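Local coordinates for protein prophenoloxidase b (Marsupenaeus japonicus, PDB 3WKY) that is the inactive precursor of a phenoloxidase, a type 3 copper protein that, once activated, probably hydroxylates monophenols and oxidises o-diphenols, at residues L313-G318 / D346-D351; V321-N326 / N336-A341; G354-L359 / F394-F399. All coordinates share one frame; numbering follows the deposited sequence. Where two conformers were deposited one is given.

In the fold
All three contacts belong to the copper-containing domain of the hemocyanin family. Contact 2 is nested inside the chain loop closed by contact 1, and their centres lie about 12 Å apart. They share a two-stranded antiparallel hairpin, where Leu313 O and Val321 N approach to 2.7 Å in a probable hydrogen bond, and they meet again where Leu313 packs on Leu323. Contact 3 follows in the chain and holds two ligands of the copper-oxygen cluster; its centre is about 19 Å from that of contact 1 and about 18 Å from that of contact 2. The sequence thus runs from a glycosylated hairpin tip, through helix 334-343, to the buried active site.

Contact 1 (L313-G318 / D346-D351); sequences LIHENG and DSVNPD. With NAG (2-acetamido-2-deoxy-beta-D-glucopyranose), chain G.
Asn349 and the backbone of Ile314 to Glu316 form the tight side of this contact. Asn349 ND2 donates to Ile314 O over 2.9 Å in a nearly straight bond (163°). The acceptor lies in the plane of the amide, but the donor stands well above the carbonyl plane, not on a lone pair. With CG anti to the backbone N (chi1 -158°), the Asn349 amide swings across the end of the strand and sets OD1 3.5 Å from Glu316 CB. Ser347 OG takes the N-H of Asn349 in an ST turn, which helps to set the backbone here. A bond of the opposite sense, Glu316 N to Val348 O at 3.0 Å, joins the neighbouring residues. Val348 O also lies over the centre of the His315 ring, and O5 of the N-acetylglucosamine stands over the centre of the opposite face, 3.9 Å above the plane. Asn317 N donates to His315 ND1 in the ring plane at 3.0 Å, which fixes the rotation of the sandwiched imidazole. Val348 CG2 meets Leu313 CD1 at 3.9 Å, the two side chains crossing at about a right angle.

The other side is wet and looser. Glu316 was modelled in two conformers; in the one described, OE1 accepts from a water that also donates to Asn349 OD1 and accepts from Asp351 N. This bridge to the first turn of helix 350-353, for which Asn349 is the N-cap residue, may be only partly populated. The sugar is bonded covalently to Asn317 ND2, while Asn317 OD1 is hydrogen-bonded to Ser319 OG. His315 to Gly318 form a type I turn, and the arrangement is a beta hairpin carrying the N-glycosylation sequon Asn317-Gly318-Ser319 at its tip.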
loop_
_atom_site.group_PDB
_atom_site.type_symbol
_atom_site.label_atom_id
_atom_site.label_comp_id
_atom_site.label_asym_id
_atom_site.label_seq_id
_atom_site.Cartn_x
_atom_site.Cartn_y
_atom_site.Cartn_z
ATOM N N LEU A 313 -6.480 -37.380 -9.869
ATOM C CA LEU A 313 -5.597 -36.577 -10.712
ATOM C C LEU A 313 -5.903 -36.891 -12.164
ATOM O O LEU A 313 -6.425 -37.963 -12.485
ATOM C CB LEU A 313 -4.126 -36.882 -10.418
ATOM C CG LEU A 313 -3.666 -36.611 -8.986
ATOM C CD1 LEU A 313 -2.163 -36.900 -8.834
ATOM C CD2 LEU A 313 -3.994 -35.176 -8.574
ATOM N N ILE A 314 -5.594 -35.954 -13.053
ATOM C CA ILE A 314 -5.759 -36.227 -14.468
ATOM C C ILE A 314 -4.419 -36.615 -15.076
ATOM O O ILE A 314 -3.425 -35.894 -14.963
ATOM C CB ILE A 314 -6.436 -35.060 -15.234
ATOM C CG1 ILE A 314 -6.561 -35.413 -16.719
ATOM C CG2 ILE A 314 -5.687 -33.743 -15.030
ATOM C CD1 ILE A 314 -7.476 -34.493 -17.495
ATOM N N HIS A 315 -4.391 -37.784 -15.702
ATOM C CA HIS A 315 -3.162 -38.269 -16.310
ATOM C C HIS A 315 -2.908 -37.487 -17.588
ATOM O O HIS A 315 -3.844 -37.001 -18.224
ATOM C CB HIS A 315 -3.271 -39.768 -16.620
ATOM C CG HIS A 315 -1.946 -40.444 -16.788
ATOM N ND1 HIS A 315 -1.169 -40.285 -17.914
ATOM C CD2 HIS A 315 -1.257 -41.272 -15.967
ATOM C CE1 HIS A 315 -0.054 -40.986 -17.781
ATOM N NE2 HIS A 315 -0.084 -41.593 -16.608
ATOM N N GLU A 316 -1.644 -37.338 -17.961
ATOM C CA GLU A 316 -1.350 -36.632 -19.202
ATOM C C GLU A 316 -1.943 -37.375 -20.394
ATOM O O GLU A 316 -2.201 -36.769 -21.434
ATOM C CB GLU A 316 0.145 -36.361 -19.377
ATOM C CG GLU A 316 1.034 -37.585 -19.378
ATOM C CD GLU A 316 2.498 -37.215 -19.521
ATOM O OE1 GLU A 316 2.786 -36.039 -19.841
ATOM O OE2 GLU A 316 3.360 -38.093 -19.307
ATOM N N ASN A 317 -2.220 -38.667 -20.224
ATOM C CA ASN A 317 -2.873 -39.432 -21.282
ATOM C C ASN A 317 -4.398 -39.265 -21.332
ATOM O O ASN A 317 -5.066 -39.914 -22.134
ATOM C CB ASN A 317 -2.425 -40.911 -21.302
ATOM C CG ASN A 317 -3.044 -41.768 -20.188
ATOM O OD1 ASN A 317 -3.937 -41.342 -19.452
ATOM N ND2 ASN A 317 -2.571 -43.015 -20.095
ATOM N N GLY A 318 -4.933 -38.390 -20.478
ATOM C CA GLY A 318 -6.347 -38.049 -20.494
ATOM C C GLY A 318 -7.222 -38.787 -19.487
ATOM O O GLY A 318 -8.329 -38.345 -19.164
ATOM N N ASP A 346 8.088 -38.723 -10.489
ATOM C CA ASP A 346 7.382 -39.454 -11.545
ATOM C C ASP A 346 5.924 -38.994 -11.628
ATOM O O ASP A 346 4.986 -39.755 -11.369
ATOM C CB ASP A 346 7.465 -40.953 -11.261
ATOM C CG ASP A 346 6.783 -41.795 -12.324
ATOM O OD1 ASP A 346 6.762 -41.378 -13.498
ATOM O OD2 ASP A 346 6.265 -42.876 -11.966
ATOM N N SER A 347 5.733 -37.729 -11.988
ATOM C CA SER A 347 4.403 -37.132 -11.968
ATOM C C SER A 347 3.492 -37.743 -13.032
ATOM O O SER A 347 3.938 -38.010 -14.155
ATOM C CB SER A 347 4.516 -35.621 -12.236
ATOM O OG SER A 347 3.228 -35.051 -12.388
ATOM N N VAL A 348 2.218 -37.926 -12.700
ATOM C CA VAL A 348 1.245 -38.350 -13.705
ATOM C C VAL A 348 1.013 -37.297 -14.788
ATOM O O VAL A 348 0.525 -37.622 -15.870
ATOM C CB VAL A 348 -0.118 -38.786 -13.104
ATOM C CG1 VAL A 348 0.068 -39.991 -12.185
ATOM C CG2 VAL A 348 -0.785 -37.628 -12.363
ATOM N N ASN A 349 1.374 -36.041 -14.529
ATOM C CA ASN A 349 1.070 -35.000 -15.508
ATOM C C ASN A 349 1.884 -33.725 -15.281
ATOM O O ASN A 349 1.370 -32.747 -14.727
ATOM C CB ASN A 349 -0.433 -34.685 -15.459
ATOM C CG ASN A 349 -0.947 -34.036 -16.734
ATOM O OD1 ASN A 349 -0.194 -33.414 -17.486
ATOM N ND2 ASN A 349 -2.242 -34.176 -16.979
ATOM N N PRO A 350 3.161 -33.743 -15.689
ATOM C CA PRO A 350 4.053 -32.591 -15.506
ATOM C C PRO A 350 3.470 -31.290 -16.042
ATOM O O PRO A 350 3.651 -30.245 -15.401
ATOM C CB PRO A 350 5.290 -32.987 -16.319
ATOM C CG PRO A 350 5.328 -34.483 -16.201
ATOM C CD PRO A 350 3.880 -34.919 -16.221
ATOM N N ASP A 351 2.789 -31.333 -17.188
ATOM C CA ASP A 351 2.310 -30.092 -17.814
ATOM C C ASP A 351 1.196 -29.439 -16.999
ATOM O O ASP A 351 0.997 -28.227 -17.067
ATOM C CB ASP A 351 1.802 -30.333 -19.241
ATOM C CG ASP A 351 2.920 -30.581 -20.235
ATOM O OD1 ASP A 351 4.107 -30.505 -19.859
ATOM O OD2 ASP A 351 2.597 -30.825 -21.414
HETATM C C1 NAG G . -3.123 -43.738 -18.973
HETATM C C2 NAG G . -4.010 -44.724 -19.729
HETATM C C3 NAG G . -4.636 -45.731 -18.777
HETATM C C4 NAG G . -3.567 -46.401 -17.922
HETATM C C5 NAG G . -2.627 -45.369 -17.295
HETATM C C6 NAG G . -1.456 -46.052 -16.591
HETATM C C7 NAG G . -5.235 -44.358 -21.773
HETATM C C8 NAG G . -6.608 -44.116 -22.329
HETATM N N2 NAG G . -5.042 -44.050 -20.495
HETATM O O3 NAG G . -5.323 -46.705 -19.531
HETATM O O4 NAG G . -4.193 -47.162 -16.910
HETATM O O5 NAG G . -2.128 -44.460 -18.264
HETATM O O6 NAG G . -1.868 -46.553 -15.338
HETATM O O7 NAG G . -4.348 -44.826 -22.485
HETATM O O HOH W 1 2.429 -33.524 -18.981
#

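Contact 2 (V321-N326 / N336-A341); sequences VRLTDN and NLVGEA
Leu323 and Leu337 make the closest side-chain packing between the chain leaving the hairpin and helix 334-343, with Leu323 CD2 3.7 Å from Leu337 CB. All the contact between side chains is apolar. The two leucines meet at a slant, the CD2 branch of Leu323 lying against the root of Leu337 and also against its CD1. The other branch of Leu323, CD1, reaches Val338 CG2 at 4.1 Å, so one leucine spans two successive helix residues. Leu337 answers with its CD1 methyl, which meets Val321 CG1 at 3.9 Å. Its CG lies anti to the carbonyl carbon (chi1 -74°), and the extended chain beyond carries CD1 to the strand.

A second kind of contact is methyl against backbone: the same Leu337 CD1 touches Arg322 O at 3.7 Å. No hydrogen bond passes between the two segments.

Polar groups work around this apolar seam. Thr324 OG1 accepts from Asn326 N at 3.0 Å, an ST turn that bends the chain after the strand. The Arg322 side chain leaves the backbone away from the helix; its guanidinium forms a salt bridge with Glu331, and its NH1 also donates to Cys687 O of a neighbouring subunit. Asp325 ties the turn to the helix start through Ile335 N and forms a salt bridge with Lys408. Tyr407 of helix 391-409 packs on both Leu323 and Val338. The whole is a strand-loop-helix connection in the copper-containing domain of the hemocyanin fold, the second strand of a hairpin and the chain leaving it packed by leucine and valine onto the next helix.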
loop_
_atom_site.group_PDB
_atom_site.type_symbol
_atom_site.label_atom_id
_atom_site.label_comp_id
_atom_site.label_asym_id
_atom_site.label_seq_id
_atom_site.Cartn_x
_atom_site.Cartn_y
_atom_site.Cartn_z
ATOM N N VAL A 321 -6.994 -40.647 -12.512
ATOM C CA VAL A 321 -6.363 -41.578 -11.586
ATOM C C VAL A 321 -6.900 -41.318 -10.186
ATOM O O VAL A 321 -6.710 -40.228 -9.639
ATOM C CB VAL A 321 -4.827 -41.410 -11.552
ATOM C CG1 VAL A 321 -4.196 -42.558 -10.766
ATOM C CG2 VAL A 321 -4.260 -41.360 -12.961
ATOM N N ARG A 322 -7.579 -42.304 -9.602
ATOM C CA ARG A 322 -8.122 -42.148 -8.262
ATOM C C ARG A 322 -7.026 -41.988 -7.212
ATOM O O ARG A 322 -5.989 -42.653 -7.280
ATOM C CB ARG A 322 -8.989 -43.362 -7.904
ATOM C CG ARG A 322 -9.428 -43.403 -6.467
ATOM C CD ARG A 322 -10.446 -44.522 -6.211
ATOM N NE ARG A 322 -9.806 -45.816 -5.999
ATOM C CZ ARG A 322 -10.410 -46.845 -5.411
ATOM N NH1 ARG A 322 -11.660 -46.723 -4.983
ATOM N NH2 ARG A 322 -9.762 -47.987 -5.243
ATOM N N LEU A 323 -7.264 -41.101 -6.242
ATOM C CA LEU A 323 -6.390 -40.928 -5.088
ATOM C C LEU A 323 -7.018 -41.597 -3.875
ATOM O O LEU A 323 -8.098 -41.206 -3.429
ATOM C CB LEU A 323 -6.203 -39.435 -4.765
ATOM C CG LEU A 323 -5.510 -38.587 -5.824
ATOM C CD1 LEU A 323 -5.494 -37.114 -5.352
ATOM C CD2 LEU A 323 -4.085 -39.084 -6.062
ATOM N N THR A 324 -6.351 -42.608 -3.326
ATOM C CA THR A 324 -6.867 -43.239 -2.108
ATOM C C THR A 324 -5.740 -43.863 -1.301
ATOM O O THR A 324 -4.800 -44.415 -1.878
ATOM C CB THR A 324 -7.950 -44.315 -2.439
ATOM O OG1 THR A 324 -8.459 -44.871 -1.223
ATOM C CG2 THR A 324 -7.372 -45.443 -3.300
ATOM N N ASP A 325 -5.815 -43.761 0.027
ATOM C CA ASP A 325 -4.858 -44.455 0.878
ATOM C C ASP A 325 -5.459 -45.773 1.389
ATOM O O ASP A 325 -4.896 -46.410 2.279
ATOM C CB ASP A 325 -4.395 -43.584 2.052
ATOM C CG ASP A 325 -3.356 -42.527 1.640
ATOM O OD1 ASP A 325 -3.106 -42.363 0.425
ATOM O OD2 ASP A 325 -2.795 -41.862 2.537
ATOM N N ASN A 326 -6.609 -46.142 0.821
ATOM C CA ASN A 326 -7.195 -47.488 0.972
ATOM C C ASN A 326 -7.172 -48.164 -0.410
ATOM O O ASN A 326 -8.227 -48.426 -0.986
ATOM C CB ASN A 326 -8.673 -47.411 1.400
ATOM C CG ASN A 326 -8.885 -46.970 2.854
ATOM O OD1 ASN A 326 -8.038 -47.158 3.727
ATOM N ND2 ASN A 326 -10.065 -46.410 3.118
ATOM N N ASN A 336 1.257 -41.334 -2.290
ATOM C CA ASN A 336 2.404 -41.496 -3.177
ATOM C C ASN A 336 2.235 -40.716 -4.478
ATOM O O ASN A 336 3.167 -40.060 -4.943
ATOM C CB ASN A 336 2.660 -42.968 -3.506
ATOM C CG ASN A 336 3.967 -43.168 -4.246
ATOM O OD1 ASN A 336 5.025 -42.715 -3.794
ATOM N ND2 ASN A 336 3.903 -43.819 -5.398
ATOM N N LEU A 337 1.041 -40.801 -5.066
ATOM C CA LEU A 337 0.740 -40.077 -6.302
ATOM C C LEU A 337 0.865 -38.567 -6.115
ATOM O O LEU A 337 1.369 -37.863 -7.007
ATOM C CB LEU A 337 -0.679 -40.419 -6.779
ATOM C CG LEU A 337 -0.807 -41.822 -7.386
ATOM C CD1 LEU A 337 -2.273 -42.245 -7.438
ATOM C CD2 LEU A 337 -0.194 -41.858 -8.782
ATOM N N VAL A 338 0.387 -38.070 -4.973
ATOM C CA VAL A 338 0.485 -36.627 -4.667
ATOM C C VAL A 338 1.949 -36.254 -4.478
ATOM O O VAL A 338 2.408 -35.230 -5.000
ATOM C CB VAL A 338 -0.352 -36.267 -3.405
ATOM C CG1 VAL A 338 -0.091 -34.818 -2.960
ATOM C CG2 VAL A 338 -1.834 -36.467 -3.684
ATOM N N GLY A 339 2.696 -37.100 -3.765
ATOM C CA GLY A 339 4.116 -36.859 -3.569
ATOM C C GLY A 339 4.880 -36.775 -4.878
ATOM O O GLY A 339 5.683 -35.854 -5.067
ATOM N N GLU A 340 4.644 -37.727 -5.787
ATOM C CA GLU A 340 5.333 -37.696 -7.083
ATOM C C GLU A 340 4.931 -36.462 -7.890
ATOM O O GLU A 340 5.729 -35.929 -8.661
ATOM C CB GLU A 340 5.044 -38.960 -7.904
ATOM C CG GLU A 340 5.562 -40.284 -7.278
ATOM C CD GLU A 340 7.071 -40.482 -7.439
ATOM O OE1 GLU A 340 7.788 -39.525 -7.812
ATOM O OE2 GLU A 340 7.552 -41.609 -7.195
ATOM N N ALA A 341 3.690 -36.011 -7.723
ATOM C CA ALA A 341 3.220 -34.840 -8.470
ATOM C C ALA A 341 3.782 -33.546 -7.883
ATOM O O ALA A 341 4.051 -32.574 -8.612
ATOM C CB ALA A 341 1.691 -34.797 -8.485
#

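Contact 3 (G354-L359 / F394-F399); sequences GNIHNL and FRWHKF. With CUO (Cu2-o2 cluster), chain J.
His357 and His397 meet at one copper of the copper-oxygen cluster: His357 NE2 binds CU2 at 2.1 Å and His397 NE2 binds it at 2.2 Å. The two nitrogens come within 3.4 Å of each other because they share the metal, not through a hydrogen bond. Their rings are oblique, the planes at 62°, so neither lies flat on the other. Cluster atom O1 lies near the plane of each ring, at its edge. His361 supplies the third ligand of this copper.

The two segments come from helices 356-365 and 391-409, which with helices 193-205 and 218-239 make the four-helix bundle of type 3 copper proteins, where a pair of coppers is held by histidines. His199, His203 and His226 line the same pocket, probably as the ligands of the second copper, as in other type 3 copper proteins.

In the next shell Trp396 braces His357 through its backbone. Its NE1 donates to His357 O at 3.2 Å, the donor lying in the carbonyl plane on a lone pair, although the bond is bent (146°). With CG anti to the backbone N (chi1 -174°), the indole reaches across to the facing helix, its edge toward the carbonyls; CZ2 stands 3.5 Å from Ile356 O. The His357 ring and the five-membered ring of Trp396 are near parallel but slid so far apart that they barely overlap. The other ring nitrogen of His357, ND1, is hydrogen-bonded to Glu343 O, which sets the ring's rotation.

Further out, Ile356 CG2 meets the edge of the Phe399 ring at CE2, 4.1 Å away, and also approaches Trp396 CZ2. Phe399 CD2 lies over one face of the indole, offset toward its rim and 3.8 Å above the plane.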
loop_
_atom_site.group_PDB
_atom_site.type_symbol
_atom_site.label_atom_id
_atom_site.label_comp_id
_atom_site.label_asym_id
_atom_site.label_seq_id
_atom_site.Cartn_x
_atom_site.Cartn_y
_atom_site.Cartn_z
ATOM N N GLY A 354 3.050 -29.652 -12.701
ATOM C CA GLY A 354 4.318 -28.934 -12.655
ATOM C C GLY A 354 5.423 -29.546 -11.813
ATOM O O GLY A 354 5.609 -30.772 -11.771
ATOM N N ASN A 355 6.167 -28.676 -11.137
ATOM C CA ASN A 355 7.377 -29.054 -10.423
ATOM C C ASN A 355 7.513 -28.101 -9.235
ATOM O O ASN A 355 8.540 -27.429 -9.075
ATOM C CB ASN A 355 8.585 -28.925 -11.372
ATOM C CG ASN A 355 9.877 -29.501 -10.780
ATOM O OD1 ASN A 355 9.837 -30.349 -9.893
ATOM N ND2 ASN A 355 11.032 -29.031 -11.281
ATOM N N ILE A 356 6.468 -28.047 -8.408
ATOM C CA ILE A 356 6.342 -26.997 -7.394
ATOM C C ILE A 356 7.455 -26.997 -6.366
ATOM O O ILE A 356 8.105 -25.982 -6.138
ATOM C CB ILE A 356 4.996 -27.090 -6.646
ATOM C CG1 ILE A 356 3.836 -26.763 -7.593
ATOM C CG2 ILE A 356 4.989 -26.138 -5.434
ATOM C CD1 ILE A 356 2.472 -27.285 -7.060
ATOM N N HIS A 357 7.671 -28.129 -5.712
ATOM C CA HIS A 357 8.603 -28.127 -4.600
ATOM C C HIS A 357 10.053 -27.860 -5.027
ATOM O O HIS A 357 10.761 -27.065 -4.382
ATOM C CB HIS A 357 8.509 -29.424 -3.790
ATOM C CG HIS A 357 9.786 -29.771 -3.107
ATOM N ND1 HIS A 357 10.758 -30.542 -3.710
ATOM C CD2 HIS A 357 10.280 -29.417 -1.892
ATOM C CE1 HIS A 357 11.793 -30.654 -2.897
ATOM N NE2 HIS A 357 11.522 -29.996 -1.789
ATOM N N ASN A 358 10.504 -28.504 -6.107
ATOM C CA ASN A 358 11.885 -28.303 -6.561
ATOM C C ASN A 358 12.122 -26.860 -6.994
ATOM O O ASN A 358 13.135 -26.240 -6.629
ATOM C CB ASN A 358 12.251 -29.251 -7.718
ATOM C CG ASN A 358 12.395 -30.699 -7.260
ATOM O OD1 ASN A 358 12.664 -30.959 -6.088
ATOM N ND2 ASN A 358 12.215 -31.641 -8.183
ATOM N N LEU A 359 11.203 -26.328 -7.792
ATOM C CA LEU A 359 11.400 -24.971 -8.298
ATOM C C LEU A 359 11.335 -23.963 -7.162
ATOM O O LEU A 359 12.048 -22.958 -7.175
ATOM C CB LEU A 359 10.415 -24.629 -9.412
ATOM C CG LEU A 359 10.927 -25.094 -10.781
ATOM C CD1 LEU A 359 9.805 -25.112 -11.810
ATOM C CD2 LEU A 359 12.073 -24.191 -11.257
ATOM N N PHE A 394 12.292 -24.550 6.374
ATOM C CA PHE A 394 11.208 -25.122 7.158
ATOM C C PHE A 394 9.882 -24.417 6.903
ATOM O O PHE A 394 8.822 -25.015 7.041
ATOM C CB PHE A 394 11.593 -25.184 8.635
ATOM C CG PHE A 394 12.690 -26.172 8.904
ATOM C CD1 PHE A 394 12.386 -27.504 9.190
ATOM C CD2 PHE A 394 14.026 -25.788 8.819
ATOM C CE1 PHE A 394 13.406 -28.437 9.403
ATOM C CE2 PHE A 394 15.048 -26.705 9.029
ATOM C CZ PHE A 394 14.734 -28.033 9.336
ATOM N N ARG A 395 9.931 -23.157 6.487
ATOM C CA ARG A 395 8.704 -22.506 6.066
ATOM C C ARG A 395 8.222 -23.120 4.748
ATOM O O ARG A 395 7.023 -23.324 4.552
ATOM C CB ARG A 395 8.920 -20.984 5.918
ATOM C CG ARG A 395 9.319 -20.283 7.235
ATOM C CD ARG A 395 8.957 -18.775 7.192
ATOM N NE ARG A 395 7.518 -18.618 6.962
ATOM C CZ ARG A 395 6.945 -17.545 6.426
ATOM N NH1 ARG A 395 7.684 -16.507 6.038
ATOM N NH2 ARG A 395 5.624 -17.520 6.259
ATOM N N TRP A 396 9.158 -23.405 3.844
ATOM C CA TRP A 396 8.807 -24.033 2.576
ATOM C C TRP A 396 8.272 -25.445 2.826
ATOM O O TRP A 396 7.256 -25.855 2.256
ATOM C CB TRP A 396 10.023 -24.061 1.640
ATOM C CG TRP A 396 9.698 -24.560 0.264
ATOM C CD1 TRP A 396 10.217 -25.675 -0.350
ATOM C CD2 TRP A 396 8.763 -23.983 -0.672
ATOM N NE1 TRP A 396 9.675 -25.814 -1.611
ATOM C CE2 TRP A 396 8.783 -24.796 -1.834
ATOM C CE3 TRP A 396 7.933 -22.852 -0.648
ATOM C CZ2 TRP A 396 7.973 -24.534 -2.952
ATOM C CZ3 TRP A 396 7.136 -22.576 -1.778
ATOM C CH2 TRP A 396 7.173 -23.412 -2.915
ATOM N N HIS A 397 8.934 -26.183 3.702
ATOM C CA HIS A 397 8.471 -27.540 3.985
ATOM C C HIS A 397 7.234 -27.642 4.845
ATOM O O HIS A 397 6.527 -28.649 4.786
ATOM C CB HIS A 397 9.604 -28.454 4.461
ATOM C CG HIS A 397 10.319 -29.053 3.309
ATOM N ND1 HIS A 397 9.823 -30.142 2.630
ATOM C CD2 HIS A 397 11.384 -28.611 2.600
ATOM C CE1 HIS A 397 10.596 -30.395 1.586
ATOM N NE2 HIS A 397 11.543 -29.479 1.553
ATOM N N LYS A 398 6.957 -26.609 5.633
ATOM C CA LYS A 398 5.663 -26.559 6.300
ATOM C C LYS A 398 4.558 -26.367 5.250
ATOM O O LYS A 398 3.505 -26.984 5.349
ATOM C CB LYS A 398 5.616 -25.467 7.378
ATOM C CG LYS A 398 4.280 -25.418 8.135
ATOM C CD LYS A 398 4.097 -26.657 9.051
ATOM C CE LYS A 398 2.735 -26.606 9.726
ATOM N NZ LYS A 398 2.619 -27.623 10.831
ATOM N N PHE A 399 4.793 -25.530 4.238
ATOM C CA PHE A 399 3.832 -25.427 3.131
ATOM C C PHE A 399 3.638 -26.787 2.459
ATOM O O PHE A 399 2.507 -27.233 2.224
ATOM C CB PHE A 399 4.288 -24.392 2.090
ATOM C CG PHE A 399 3.708 -24.629 0.712
ATOM C CD1 PHE A 399 2.346 -24.508 0.487
ATOM C CD2 PHE A 399 4.534 -24.968 -0.354
ATOM C CE1 PHE A 399 1.801 -24.744 -0.781
ATOM C CE2 PHE A 399 4.012 -25.194 -1.612
ATOM C CZ PHE A 399 2.645 -25.087 -1.833
HETATM CU CU1 CUO J . 14.506 -32.381 1.103
HETATM CU CU2 CUO J . 12.852 -29.457 -0.195
HETATM O O1 CUO J . 13.675 -31.256 -0.324
HETATM O O2 CUO J . 14.791 -30.261 0.397
#